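Local coordinates for carboxylesterase (Uncultured bacterium, PDB 5GMX), which hydrolyses carboxylic esters as a family VIII carboxylesterase with a beta-lactamase-like fold, and also acts on oxyimino cephalosporins, at residues A[194-198]-A[277-281]. Residues are numbered along the deposited sequence; the frame is centred on the assembly and turned at random.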
ATOM      1  N   PRO A 194       0.352  16.553   6.245  1.00 21.06           N
ATOM      2  CA  PRO A 194       1.522  17.366   6.609  1.00 18.85           C
ATOM      3  C   PRO A 194       2.535  17.572   5.479  1.00 20.89           C
ATOM      4  O   PRO A 194       3.176  18.621   5.418  1.00 20.83           O
ATOM      5  CB  PRO A 194       2.164  16.564   7.757  1.00 17.71           C
ATOM      6  CG  PRO A 194       1.049  15.812   8.355  1.00 17.35           C
ATOM      7  CD  PRO A 194       0.138  15.457   7.214  1.00 16.26           C
ATOM      8  N   ILE A 195       2.695  16.587   4.605  1.00 18.51           N
ATOM      9  CA  ILE A 195       3.667  16.712   3.527  1.00 18.24           C
ATOM     10  C   ILE A 195       3.008  17.127   2.218  1.00 21.54           C
ATOM     11  O   ILE A 195       3.650  17.133   1.163  1.00 21.57           O
ATOM     12  CB  ILE A 195       4.441  15.395   3.323  1.00 19.10           C
ATOM     13  CG1 ILE A 195       3.478  14.247   3.036  1.00 20.88           C
ATOM     14  CG2 ILE A 195       5.259  15.068   4.566  1.00 20.86           C
ATOM     15  CD1 ILE A 195       4.158  12.918   2.859  1.00 18.14           C
ATOM     16  N   GLY A 196       1.725  17.468   2.292  1.00 16.61           N
ATOM     17  CA  GLY A 196       0.991  17.954   1.140  1.00 19.71           C
ATOM     18  C   GLY A 196       0.600  16.881   0.140  1.00 18.26           C
ATOM     19  O   GLY A 196       0.423  17.175  -1.033  1.00 15.41           O
ATOM     20  N   ALA A 197       0.452  15.642   0.600  1.00 19.56           N
ATOM     21  CA  ALA A 197       0.050  14.550  -0.278  1.00 15.73           C
ATOM     22  C   ALA A 197      -1.427  14.224  -0.079  1.00 18.56           C
ATOM     23  O   ALA A 197      -1.960  13.311  -0.712  1.00 17.65           O
ATOM     24  CB  ALA A 197       0.910  13.299  -0.021  1.00 13.27           C
ATOM     25  N   GLY A 198      -2.083  15.001   0.783  1.00 20.03           N
ATOM     26  CA  GLY A 198      -3.453  14.738   1.192  1.00 21.05           C
ATOM     27  C   GLY A 198      -4.508  14.859   0.107  1.00 22.66           C
ATOM     28  O   GLY A 198      -5.651  14.436   0.297  1.00 21.68           O
ATOM     29  N   LYS A 277       5.276  10.916  -2.792  1.00 10.26           N
ATOM     30  CA  LYS A 277       5.472  11.866  -1.707  1.00 15.00           C
ATOM     31  C   LYS A 277       5.620  11.146  -0.374  1.00 13.09           C
ATOM     32  O   LYS A 277       6.517  11.475   0.407  1.00 12.85           O
ATOM     33  CB  LYS A 277       4.321  12.871  -1.633  1.00 12.85           C
ATOM     34  CG  LYS A 277       4.455  14.007  -2.642  1.00 13.94           C
ATOM     35  CD  LYS A 277       3.311  15.002  -2.541  1.00 15.40           C
ATOM     36  CE  LYS A 277       3.468  16.081  -3.631  1.00 23.61           C
ATOM     37  NZ  LYS A 277       2.463  17.167  -3.481  1.00 21.59           N
ATOM     38  N   VAL A 278       4.745  10.172  -0.109  1.00 11.38           N
ATOM     39  CA  VAL A 278       4.869   9.444   1.160  1.00 11.86           C
ATOM     40  C   VAL A 278       6.199   8.675   1.229  1.00 13.26           C
ATOM     41  O   VAL A 278       6.959   8.789   2.214  1.00 13.44           O
ATOM     42  CB  VAL A 278       3.691   8.481   1.386  1.00 12.15           C
ATOM     43  CG1 VAL A 278       3.862   7.730   2.707  1.00 14.79           C
ATOM     44  CG2 VAL A 278       2.383   9.258   1.389  1.00 18.97           C
ATOM     45  N   TYR A 279       6.496   7.901   0.189  1.00 11.69           N
ATOM     46  CA  TYR A 279       7.745   7.146   0.222  1.00 13.51           C
ATOM     47  C   TYR A 279       8.968   8.058   0.131  1.00 16.27           C
ATOM     48  O   TYR A 279      10.037   7.706   0.601  1.00 12.92           O
ATOM     49  CB  TYR A 279       7.778   6.104  -0.889  1.00 13.73           C
ATOM     50  CG  TYR A 279       7.022   4.860  -0.512  1.00 12.85           C
ATOM     51  CD1 TYR A 279       7.508   4.013   0.472  1.00 12.68           C
ATOM     52  CD2 TYR A 279       5.810   4.542  -1.119  1.00 13.03           C
ATOM     53  CE1 TYR A 279       6.821   2.858   0.839  1.00 13.21           C
ATOM     54  CE2 TYR A 279       5.112   3.395  -0.763  1.00 13.85           C
ATOM     55  CZ  TYR A 279       5.627   2.555   0.222  1.00 12.74           C
ATOM     56  OH  TYR A 279       4.946   1.423   0.588  1.00 14.16           O
ATOM     57  N   GLY A 280       8.785   9.237  -0.454  1.00 13.82           N
ATOM     58  CA  GLY A 280       9.815  10.254  -0.531  1.00 13.35           C
ATOM     59  C   GLY A 280      10.161  10.754   0.858  1.00 14.34           C
ATOM     60  O   GLY A 280      11.342  10.857   1.197  1.00 16.64           O
ATOM     61  N   ALA A 281       9.142  11.031   1.673  1.00 11.82           N
ATOM     62  CA  ALA A 281       9.380  11.369   3.082  1.00 17.00           C
ATOM     63  C   ALA A 281      10.101  10.233   3.798  1.00 16.26           C
ATOM     64  O   ALA A 281      11.053  10.472   4.550  1.00 16.45           O
ATOM     65  CB  ALA A 281       8.071  11.687   3.802  1.00 11.97           C
TER
HETATM   66  O   HOH W   1       3.810  18.341  -1.022  1.00 25.86           O
HETATM   67  O   HOH W   2       0.037  15.779  -3.585  1.00 25.07           O
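Ile195 rests its CD1 methyl on the backbone of helix 272-283, nearest Lys277 O at 3.7 Å, with Val278 CA close by and the small Ala281 at the margin. Its CG1 is flanked by both the backbone N and C (chi1 57°) and the chain then runs fully extended, which carries CD1 to the helix surface. Ile293 and Leu288 extend the apolar patch around Ile195 and Ala281. Gly196 follows with positive phi, which costs glycine little because it has no CB, as the C-prime residue of a Schellman motif that ends helix 183-192. The turn presents its carbonyl to the lysine: Lys277 NZ donates to Gly196 O over 3.2 Å, approaching from 50° out of the carbonyl plane. Ala197 then sets its CB 3.8 Å from Lys277 CB, a methyl small enough to lie alongside the extended aliphatic chain. One water accepts from NZ beside Gly196 O; another accepts from NZ near Ile195 O, though its unusually short distance to that oxygen makes this second link doubtful. Lys277 thus serves both chemistries: its methylenes pack on alanine, while its ammonium group, probably positively charged, would be favoured by Gly196 O and the waters it donates to, without any carboxylate across this contact.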